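Side-chain contacts in ubiquitin-conjugating enzyme E2 U (Homo sapiens, PDB 1YRV), which catalyses the covalent attachment of ubiquitin to other proteins, taking over activated ubiquitin from E1 on an E2 cysteine: residues A[159-162]-A[163-167]; A[65-68]-A[69-72]; A[128-131]-A[132-136]. One frame throughout, in Å; residues are numbered along the deposited sequence.

Contact 1 of 3, residues A[159-162]-A[163-167]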
ATOM      1  N   TYR A 159      -5.275  -1.902  21.672  1.00 60.53           N
ATOM      2  CA  TYR A 159      -4.596  -1.589  20.428  1.00 60.52           C
ATOM      3  C   TYR A 159      -5.498  -0.675  19.593  1.00 60.93           C
ATOM      4  O   TYR A 159      -5.081   0.407  19.172  1.00 58.89           O
ATOM      5  CB  TYR A 159      -4.293  -2.875  19.653  1.00 59.80           C
ATOM      6  CG  TYR A 159      -3.542  -2.621  18.372  1.00 60.39           C
ATOM      7  CD1 TYR A 159      -2.161  -2.439  18.370  1.00 59.75           C
ATOM      8  CD2 TYR A 159      -4.232  -2.429  17.180  1.00 60.10           C
ATOM      9  CE1 TYR A 159      -1.495  -2.055  17.210  1.00 60.19           C
ATOM     10  CE2 TYR A 159      -3.579  -2.047  16.025  1.00 61.09           C
ATOM     11  CZ  TYR A 159      -2.216  -1.856  16.044  1.00 59.64           C
ATOM     12  OH  TYR A 159      -1.587  -1.424  14.902  1.00 60.18           O
ATOM     13  N   ARG A 160      -6.735  -1.110  19.363  1.00 62.14           N
ATOM     14  CA  ARG A 160      -7.683  -0.318  18.596  1.00 63.77           C
ATOM     15  C   ARG A 160      -7.863   1.062  19.184  1.00 63.32           C
ATOM     16  O   ARG A 160      -7.889   2.060  18.465  1.00 63.69           O
ATOM     17  CB  ARG A 160      -9.057  -0.995  18.532  1.00 66.35           C
ATOM     18  CG  ARG A 160      -9.254  -1.970  17.369  1.00 70.43           C
ATOM     19  CD  ARG A 160     -10.747  -2.069  16.992  1.00 74.36           C
ATOM     20  NE  ARG A 160     -11.566  -2.173  18.202  1.00 77.56           N
ATOM     21  CZ  ARG A 160     -11.550  -3.219  19.023  1.00 78.82           C
ATOM     22  NH1 ARG A 160     -10.768  -4.259  18.749  1.00 79.85           N
ATOM     23  NH2 ARG A 160     -12.276  -3.211  20.139  1.00 79.38           N
ATOM     24  N   THR A 161      -8.000   1.119  20.502  1.00 64.68           N
ATOM     25  CA  THR A 161      -8.204   2.396  21.173  1.00 64.62           C
ATOM     26  C   THR A 161      -7.106   3.360  20.792  1.00 63.90           C
ATOM     27  O   THR A 161      -7.353   4.543  20.564  1.00 64.98           O
ATOM     28  CB  THR A 161      -8.206   2.221  22.691  1.00 65.46           C
ATOM     29  OG1 THR A 161      -9.430   1.591  23.091  1.00 67.59           O
ATOM     30  CG2 THR A 161      -8.076   3.568  23.379  1.00 65.74           C
ATOM     31  N   ILE A 162      -5.889   2.836  20.734  1.00 63.61           N
ATOM     32  CA  ILE A 162      -4.723   3.631  20.380  1.00 64.84           C
ATOM     33  C   ILE A 162      -4.826   4.102  18.934  1.00 67.06           C
ATOM     34  O   ILE A 162      -4.548   5.265  18.625  1.00 66.14           O
ATOM     35  CB  ILE A 162      -3.426   2.822  20.602  1.00 62.53           C
ATOM     36  CG1 ILE A 162      -3.285   2.504  22.096  1.00 61.70           C
ATOM     37  CG2 ILE A 162      -2.215   3.604  20.116  1.00 59.72           C
ATOM     38  CD1 ILE A 162      -2.052   1.726  22.464  1.00 59.85           C
ATOM     39  N   LEU A 163      -5.236   3.200  18.049  1.00 69.01           N
ATOM     40  CA  LEU A 163      -5.403   3.574  16.656  1.00 72.79           C
ATOM     41  C   LEU A 163      -6.347   4.769  16.553  1.00 76.00           C
ATOM     42  O   LEU A 163      -6.001   5.777  15.947  1.00 75.67           O
ATOM     43  CB  LEU A 163      -5.966   2.407  15.852  1.00 71.71           C
ATOM     44  CG  LEU A 163      -5.001   1.236  15.692  1.00 71.43           C
ATOM     45  CD1 LEU A 163      -5.617   0.225  14.751  1.00 70.69           C
ATOM     46  CD2 LEU A 163      -3.663   1.739  15.142  1.00 71.72           C
ATOM     47  N   ARG A 164      -7.533   4.651  17.154  1.00 80.84           N
ATOM     48  CA  ARG A 164      -8.537   5.724  17.132  1.00 85.57           C
ATOM     49  C   ARG A 164      -7.906   7.026  17.629  1.00 88.40           C
ATOM     50  O   ARG A 164      -8.133   8.102  17.075  1.00 88.26           O
ATOM     51  CB  ARG A 164      -9.729   5.388  18.044  1.00 86.29           C
ATOM     52  CG  ARG A 164     -10.232   3.943  18.005  1.00 88.78           C
ATOM     53  CD  ARG A 164     -11.126   3.634  16.807  1.00 90.38           C
ATOM     54  NE  ARG A 164     -11.624   2.255  16.860  1.00 93.05           N
ATOM     55  CZ  ARG A 164     -12.447   1.708  15.967  1.00 94.08           C
ATOM     56  NH1 ARG A 164     -12.879   2.422  14.932  1.00 94.39           N
ATOM     57  NH2 ARG A 164     -12.838   0.445  16.107  1.00 94.58           N
ATOM     58  N   LEU A 165      -7.121   6.918  18.694  1.00 91.62           N
ATOM     59  CA  LEU A 165      -6.459   8.078  19.258  1.00 94.77           C
ATOM     60  C   LEU A 165      -5.504   8.697  18.243  1.00 96.43           C
ATOM     61  O   LEU A 165      -5.291   9.904  18.250  1.00 96.62           O
ATOM     62  CB  LEU A 165      -5.700   7.681  20.526  1.00 95.64           C
ATOM     63  CG  LEU A 165      -6.393   7.967  21.864  1.00 96.70           C
ATOM     64  CD1 LEU A 165      -6.402   9.462  22.093  1.00 96.67           C
ATOM     65  CD2 LEU A 165      -7.812   7.396  21.878  1.00 97.53           C
ATOM     66  N   PHE A 166      -4.942   7.868  17.367  1.00 98.41           N
ATOM     67  CA  PHE A 166      -4.012   8.338  16.344  1.00100.19           C
ATOM     68  C   PHE A 166      -4.724   8.924  15.133  1.00101.93           C
ATOM     69  O   PHE A 166      -4.099   9.503  14.245  1.00101.74           O
ATOM     70  CB  PHE A 166      -3.105   7.196  15.901  1.00 99.97           C
ATOM     71  CG  PHE A 166      -1.843   7.099  16.692  1.00 99.97           C
ATOM     72  CD1 PHE A 166      -0.749   7.888  16.367  1.00100.27           C
ATOM     73  CD2 PHE A 166      -1.751   6.232  17.773  1.00 99.95           C
ATOM     74  CE1 PHE A 166       0.424   7.819  17.111  1.00100.42           C
ATOM     75  CE2 PHE A 166      -0.585   6.154  18.527  1.00 99.67           C
ATOM     76  CZ  PHE A 166       0.506   6.946  18.195  1.00100.17           C
ATOM     77  N   ASN A 167      -6.040   8.764  15.101  1.00104.19           N
ATOM     78  CA  ASN A 167      -6.841   9.292  14.014  1.00106.79           C
ATOM     79  C   ASN A 167      -7.464  10.618  14.417  1.00107.85           C
ATOM     80  O   ASN A 167      -8.712  10.675  14.529  1.00108.78           O
ATOM     81  CB  ASN A 167      -7.927   8.293  13.638  1.00107.94           C
ATOM     82  CG  ASN A 167      -7.395   7.173  12.787  1.00109.84           C
ATOM     83  OD1 ASN A 167      -6.364   6.573  13.101  1.00111.12           O
ATOM     84  ND2 ASN A 167      -8.094   6.879  11.698  1.00111.17           N
TER
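Four successive backbone hydrogen bonds run from the N-H groups of Leu163, Arg164, Leu165 and Phe166 to the carbonyls of Tyr159, Arg160, Thr161 and Ile162, the i to i+4 pattern of an alpha helix. The bond from Arg164 N to Arg160 O is 2.9 Å and nearly straight at 171°. The last of the series, from Phe166, is more bent.

Side chains one turn apart pair along this ladder. Tyr159 has its CG anti to the backbone N (chi1 -178°), which swings the ring forward along the helix to Leu163. There Leu163 CD1 meets Tyr159 CE2 at 3.3 Å, coming in obliquely to the ring. Leu163 CD2 lies nearer the hydroxyl end, 3.8 Å from Tyr159 OH. Ile162 and Phe166 lie side by side, with Ile162 CG2 3.4 Å from Phe166 CE2. The edge of the phenyl ring also faces the Ile162 carbonyl, and Phe166 CD2 is 3.1 Å from Ile162 O.

Arg160 and Arg164 run alongside each other on another side of the helix. Arg164 NH2 is 3.4 Å from Arg160 CD and 3.6 Å from Arg160 NE. The guanidinium planes are turned 79° apart, and each group meets the other at its edge. These like charges give the pair no attraction of its own. Arg160 has a long, weak ion pair with Glu156, which may offset part of the charge.

The pairs belong to helix 156-166, the last helix of the UBC core. Tyr159 and Ile162 pack on helix 146-153, through Ile151 and, for Tyr159, also Leu152. Leu163 rests on Leu70, in the loop before strand 71-77.

Contact 2 of 3, residues A[65-68]-A[69-72]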
ATOM      1  N   SER A  65     -11.070  -7.228  10.989  1.00 67.16           N
ATOM      2  CA  SER A  65      -9.665  -7.077  11.321  1.00 64.64           C
ATOM      3  C   SER A  65      -9.559  -5.909  12.299  1.00 63.50           C
ATOM      4  O   SER A  65     -10.480  -5.081  12.429  1.00 60.77           O
ATOM      5  CB  SER A  65      -8.829  -6.775  10.056  1.00 64.10           C
ATOM      6  OG  SER A  65      -9.132  -5.489   9.533  1.00 62.21           O
ATOM      7  N   VAL A  66      -8.423  -5.843  12.974  1.00 61.73           N
ATOM      8  CA  VAL A  66      -8.182  -4.774  13.914  1.00 62.87           C
ATOM      9  C   VAL A  66      -8.433  -3.383  13.322  1.00 62.29           C
ATOM     10  O   VAL A  66      -8.855  -2.465  14.038  1.00 61.81           O
ATOM     11  CB  VAL A  66      -6.764  -4.829  14.431  1.00 63.90           C
ATOM     12  CG1 VAL A  66      -6.619  -3.859  15.569  1.00 65.08           C
ATOM     13  CG2 VAL A  66      -6.443  -6.242  14.875  1.00 65.34           C
ATOM     14  N   TRP A  67      -8.201  -3.233  12.019  1.00 61.23           N
ATOM     15  CA  TRP A  67      -8.393  -1.950  11.350  1.00 61.01           C
ATOM     16  C   TRP A  67      -9.765  -1.751  10.749  1.00 62.60           C
ATOM     17  O   TRP A  67      -9.928  -0.900   9.874  1.00 63.83           O
ATOM     18  CB  TRP A  67      -7.351  -1.748  10.250  1.00 59.46           C
ATOM     19  CG  TRP A  67      -5.984  -1.540  10.790  1.00 56.09           C
ATOM     20  CD1 TRP A  67      -5.321  -0.346  10.975  1.00 53.59           C
ATOM     21  CD2 TRP A  67      -5.123  -2.558  11.282  1.00 53.38           C
ATOM     22  NE1 TRP A  67      -4.099  -0.579  11.558  1.00 51.74           N
ATOM     23  CE2 TRP A  67      -3.956  -1.924  11.754  1.00 51.39           C
ATOM     24  CE3 TRP A  67      -5.227  -3.957  11.370  1.00 56.83           C
ATOM     25  CZ2 TRP A  67      -2.901  -2.633  12.309  1.00 53.10           C
ATOM     26  CZ3 TRP A  67      -4.167  -4.670  11.929  1.00 56.50           C
ATOM     27  CH2 TRP A  67      -3.018  -3.998  12.389  1.00 54.41           C
ATOM     28  N   GLN A  68     -10.745  -2.522  11.205  1.00 63.52           N
ATOM     29  CA  GLN A  68     -12.098  -2.373  10.688  1.00 64.93           C
ATOM     30  C   GLN A  68     -12.597  -0.963  10.957  1.00 64.82           C
ATOM     31  O   GLN A  68     -12.612  -0.505  12.097  1.00 65.74           O
ATOM     32  CB  GLN A  68     -13.036  -3.399  11.326  1.00 66.86           C
ATOM     33  CG  GLN A  68     -13.093  -4.718  10.569  1.00 70.87           C
ATOM     34  CD  GLN A  68     -14.483  -5.328  10.554  1.00 72.23           C
ATOM     35  OE1 GLN A  68     -14.967  -5.830  11.565  1.00 74.12           O
ATOM     36  NE2 GLN A  68     -15.135  -5.272   9.403  1.00 73.31           N
ATOM     37  N   GLY A  69     -12.991  -0.269   9.896  1.00 64.27           N
ATOM     38  CA  GLY A  69     -13.475   1.088  10.047  1.00 62.57           C
ATOM     39  C   GLY A  69     -12.380   2.121   9.847  1.00 62.19           C
ATOM     40  O   GLY A  69     -12.644   3.321   9.782  1.00 62.31           O
ATOM     41  N   LEU A  70     -11.142   1.658   9.753  1.00 60.66           N
ATOM     42  CA  LEU A  70     -10.015   2.552   9.552  1.00 60.64           C
ATOM     43  C   LEU A  70      -9.654   2.677   8.060  1.00 60.77           C
ATOM     44  O   LEU A  70     -10.164   1.929   7.215  1.00 60.60           O
ATOM     45  CB  LEU A  70      -8.831   2.045  10.374  1.00 60.69           C
ATOM     46  CG  LEU A  70      -9.095   2.252  11.874  1.00 61.67           C
ATOM     47  CD1 LEU A  70      -8.192   1.390  12.754  1.00 61.06           C
ATOM     48  CD2 LEU A  70      -8.893   3.713  12.171  1.00 62.14           C
ATOM     49  N   VAL A  71      -8.764   3.615   7.744  1.00 59.63           N
ATOM     50  CA  VAL A  71      -8.365   3.848   6.362  1.00 59.28           C
ATOM     51  C   VAL A  71      -6.869   4.096   6.213  1.00 57.95           C
ATOM     52  O   VAL A  71      -6.325   4.990   6.850  1.00 58.43           O
ATOM     53  CB  VAL A  71      -9.125   5.059   5.778  1.00 60.09           C
ATOM     54  CG1 VAL A  71      -8.692   5.317   4.341  1.00 62.18           C
ATOM     55  CG2 VAL A  71     -10.624   4.784   5.815  1.00 61.93           C
ATOM     56  N   PHE A  72      -6.205   3.307   5.374  1.00 55.93           N
ATOM     57  CA  PHE A  72      -4.774   3.483   5.157  1.00 52.76           C
ATOM     58  C   PHE A  72      -4.599   4.505   4.037  1.00 52.65           C
ATOM     59  O   PHE A  72      -5.066   4.303   2.909  1.00 53.23           O
ATOM     60  CB  PHE A  72      -4.116   2.155   4.764  1.00 51.43           C
ATOM     61  CG  PHE A  72      -4.398   1.009   5.723  1.00 50.02           C
ATOM     62  CD1 PHE A  72      -3.875   0.995   7.015  1.00 49.81           C
ATOM     63  CD2 PHE A  72      -5.139  -0.085   5.309  1.00 48.64           C
ATOM     64  CE1 PHE A  72      -4.080  -0.118   7.878  1.00 48.06           C
ATOM     65  CE2 PHE A  72      -5.343  -1.193   6.159  1.00 49.32           C
ATOM     66  CZ  PHE A  72      -4.811  -1.203   7.448  1.00 48.06           C
TER
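The indole of Trp67 carries the phenyl ring of Phe72 over one face of its five-membered ring. Phe72 CE1 comes within 3.3 Å of Trp67 CD1, and Phe72 CZ lies 3.6 Å from Trp67 CG. The CE1-CZ side of the phenyl ring does the touching, with the planes inclined at 46° and the centroids of the two rings 4.9 Å apart. The two side chains cross at about a right angle. Leu163 of helix 156-166 packs over the other face of the indole. Leu70 reaches the indole obliquely, with Leu70 CD1 3.8 Å from Trp67 CD1. The ring of His97 also meets Trp67.

Trp67 CG sits beside the backbone N, anti to the carbonyl carbon (chi1 -70°), which directs the indole to this place.

The backbone folds through two overlapping turns. A type I beta turn from Ser65 to Gln68 is closed by the bond from Gln68 N to Ser65 O, 2.8 Å. A type II turn follows from Trp67 to Leu70, closed by Leu70 N to Trp67 O at 2.8 Å. In the second bond the donor stands above the carbonyl plane and away from the lone pairs. Gly69, third in the type II turn, has phi 94°; a CB there would strike Gln68 O, which accounts for glycine. Leu70 CB packs against the Trp67 carbonyl, 3.2 Å from Trp67 O.

After the turns the chain enters strand 71-77, where Phe72 pairs by backbone bonds with Ile59 of strand 54-60. Between the side chains of the two segments the contact is apolar, and the hydrogen bond that crosses is backbone to backbone. Packing places Trp67 against Leu70 and Phe72, while the turn bonds set the path of the loop that joins the two strands.

Contact 3 of 3, residues A[128-131]-A[132-136]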
ATOM      1  N   LEU A 128      -3.034  -3.076  -4.787  1.00 39.74           N
ATOM      2  CA  LEU A 128      -3.985  -2.446  -3.891  1.00 41.30           C
ATOM      3  C   LEU A 128      -4.723  -3.500  -3.049  1.00 43.29           C
ATOM      4  O   LEU A 128      -4.812  -3.353  -1.834  1.00 44.61           O
ATOM      5  CB  LEU A 128      -4.944  -1.557  -4.698  1.00 40.04           C
ATOM      6  CG  LEU A 128      -4.301  -0.348  -5.421  1.00 43.74           C
ATOM      7  CD1 LEU A 128      -5.325   0.540  -6.191  1.00 40.13           C
ATOM      8  CD2 LEU A 128      -3.615   0.511  -4.344  1.00 44.42           C
ATOM      9  N   LEU A 129      -5.219  -4.571  -3.674  1.00 44.12           N
ATOM     10  CA  LEU A 129      -5.908  -5.611  -2.922  1.00 42.17           C
ATOM     11  C   LEU A 129      -4.913  -6.289  -2.004  1.00 42.94           C
ATOM     12  O   LEU A 129      -5.212  -6.514  -0.833  1.00 45.04           O
ATOM     13  CB  LEU A 129      -6.550  -6.661  -3.846  1.00 42.05           C
ATOM     14  CG  LEU A 129      -7.525  -6.153  -4.937  1.00 43.40           C
ATOM     15  CD1 LEU A 129      -7.919  -7.294  -5.840  1.00 43.09           C
ATOM     16  CD2 LEU A 129      -8.781  -5.501  -4.304  1.00 43.56           C
ATOM     17  N   ALA A 130      -3.719  -6.613  -2.498  1.00 41.16           N
ATOM     18  CA  ALA A 130      -2.763  -7.277  -1.611  1.00 41.64           C
ATOM     19  C   ALA A 130      -2.466  -6.408  -0.392  1.00 42.15           C
ATOM     20  O   ALA A 130      -2.459  -6.908   0.748  1.00 43.99           O
ATOM     21  CB  ALA A 130      -1.445  -7.632  -2.348  1.00 39.07           C
ATOM     22  N   LEU A 131      -2.222  -5.118  -0.619  1.00 43.73           N
ATOM     23  CA  LEU A 131      -1.944  -4.170   0.480  1.00 43.89           C
ATOM     24  C   LEU A 131      -3.049  -4.214   1.529  1.00 44.42           C
ATOM     25  O   LEU A 131      -2.790  -4.302   2.725  1.00 46.60           O
ATOM     26  CB  LEU A 131      -1.837  -2.739  -0.068  1.00 43.62           C
ATOM     27  CG  LEU A 131      -0.467  -2.034  -0.149  1.00 45.39           C
ATOM     28  CD1 LEU A 131       0.616  -2.999  -0.438  1.00 43.80           C
ATOM     29  CD2 LEU A 131      -0.541  -0.955  -1.215  1.00 42.85           C
ATOM     30  N   GLN A 132      -4.284  -4.127   1.068  1.00 44.20           N
ATOM     31  CA  GLN A 132      -5.418  -4.174   1.969  1.00 46.65           C
ATOM     32  C   GLN A 132      -5.360  -5.377   2.892  1.00 46.52           C
ATOM     33  O   GLN A 132      -5.420  -5.222   4.093  1.00 49.47           O
ATOM     34  CB  GLN A 132      -6.714  -4.203   1.168  1.00 43.99           C
ATOM     35  CG  GLN A 132      -7.927  -4.226   2.036  1.00 48.70           C
ATOM     36  CD  GLN A 132      -9.219  -4.111   1.233  1.00 47.44           C
ATOM     37  OE1 GLN A 132      -9.650  -5.060   0.578  1.00 48.83           O
ATOM     38  NE2 GLN A 132      -9.823  -2.930   1.258  1.00 51.04           N
ATOM     39  N   VAL A 133      -5.211  -6.571   2.337  1.00 46.48           N
ATOM     40  CA  VAL A 133      -5.170  -7.754   3.172  1.00 46.53           C
ATOM     41  C   VAL A 133      -3.980  -7.825   4.103  1.00 47.99           C
ATOM     42  O   VAL A 133      -4.133  -8.115   5.293  1.00 49.93           O
ATOM     43  CB  VAL A 133      -5.171  -9.017   2.341  1.00 47.59           C
ATOM     44  CG1 VAL A 133      -5.129 -10.233   3.259  1.00 47.36           C
ATOM     45  CG2 VAL A 133      -6.420  -9.038   1.455  1.00 47.60           C
ATOM     46  N   MET A 134      -2.798  -7.564   3.564  1.00 46.26           N
ATOM     47  CA  MET A 134      -1.580  -7.619   4.336  1.00 46.21           C
ATOM     48  C   MET A 134      -1.557  -6.579   5.435  1.00 47.25           C
ATOM     49  O   MET A 134      -1.279  -6.900   6.572  1.00 46.53           O
ATOM     50  CB  MET A 134      -0.363  -7.442   3.412  1.00 46.08           C
ATOM     51  CG  MET A 134      -0.286  -8.429   2.224  1.00 48.34           C
ATOM     52  SD  MET A 134       1.401  -8.636   1.413  1.00 57.24           S
ATOM     53  CE  MET A 134       0.969  -9.958   0.087  1.00 51.20           C
ATOM     54  N   LEU A 135      -1.860  -5.333   5.111  1.00 47.70           N
ATOM     55  CA  LEU A 135      -1.816  -4.306   6.139  1.00 50.15           C
ATOM     56  C   LEU A 135      -2.885  -4.516   7.239  1.00 53.97           C
ATOM     57  O   LEU A 135      -2.810  -3.915   8.331  1.00 54.48           O
ATOM     58  CB  LEU A 135      -1.934  -2.914   5.507  1.00 46.55           C
ATOM     59  CG  LEU A 135      -0.631  -2.410   4.866  1.00 43.04           C
ATOM     60  CD1 LEU A 135      -0.929  -1.333   3.829  1.00 34.82           C
ATOM     61  CD2 LEU A 135       0.339  -1.880   5.933  1.00 43.09           C
ATOM     62  N   SER A 136      -3.858  -5.381   6.969  1.00 54.56           N
ATOM     63  CA  SER A 136      -4.891  -5.681   7.955  1.00 57.35           C
ATOM     64  C   SER A 136      -4.576  -6.969   8.712  1.00 59.23           C
ATOM     65  O   SER A 136      -5.368  -7.404   9.536  1.00 61.77           O
ATOM     66  CB  SER A 136      -6.246  -5.820   7.277  1.00 52.92           C
ATOM     67  OG  SER A 136      -6.579  -4.618   6.637  1.00 52.64           O
TER
HETATM   68  O   HOH W   1      -7.985  -7.247  -0.449  1.00 44.43           O
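Leu131 and Leu135, one turn apart, run alongside each other from the same flank of the helix and supply one of two apolar pairs in this stretch. Leu131 CG is 4.1 Å from Leu135 CD1. The other pair is Ala130 CB with Met134 CE, also 4.1 Å. Met134 CG sits beside the backbone N (chi1 -55°), and the chain is extended beyond it, which carries the methyl back to Ala130. Phe111 of helix 110-113 packs on both Ala130 and Met134.

Backbone hydrogen bonds form the ladder. Gln132, Val133, Met134 and Leu135 donate to Leu128, Leu129, Ala130 and Leu131. Met134 N to Ala130 O is the straightest, 2.9 Å at 174°.

Polar side chains add further bonds. One water donates to both Leu129 O and Gln132 OE1, at 2.9 Å each. The Leu129 carbonyl thus takes a backbone N-H and a water. Gln132 NE2 binds Glu60 O, so both ends of the amide are held. Ser136 OG donates to Gln132 O, 2.9 Å away, and also bonds to Leu62 N, tying the helix end to the loop after strand 54-60.

Leu128 and Leu135 face strand 71-77. This is the helix packed against the sheet in the UBC fold. Leu135 O is hydrogen-bonded to His97 NE2, the histidine of the HPN motif, near the predicted catalytic Cys108.

Overall arrangement
Contact 2 lies between the other two. Its centre is about 10 Å from that of contact 1 and about 11 Å from that of contact 3. Contacts 1 and 3 do not touch; their nearest atoms are about 7 Å apart. Towards helix 156-166, Tyr159 OH packs on Trp67 CZ2 at 3.1 Å. Towards helix 124-135, Phe72 CZ packs on Leu135 O at 3.5 Å. The loop thus joins the C-terminal helix to the helix packed against the sheet. Contact 3 is the one near the active site: the side chain of Leu135 is about 8 Å from that of Cys108, the predicted thioester cysteine. Contacts 1 and 2 lie away from it.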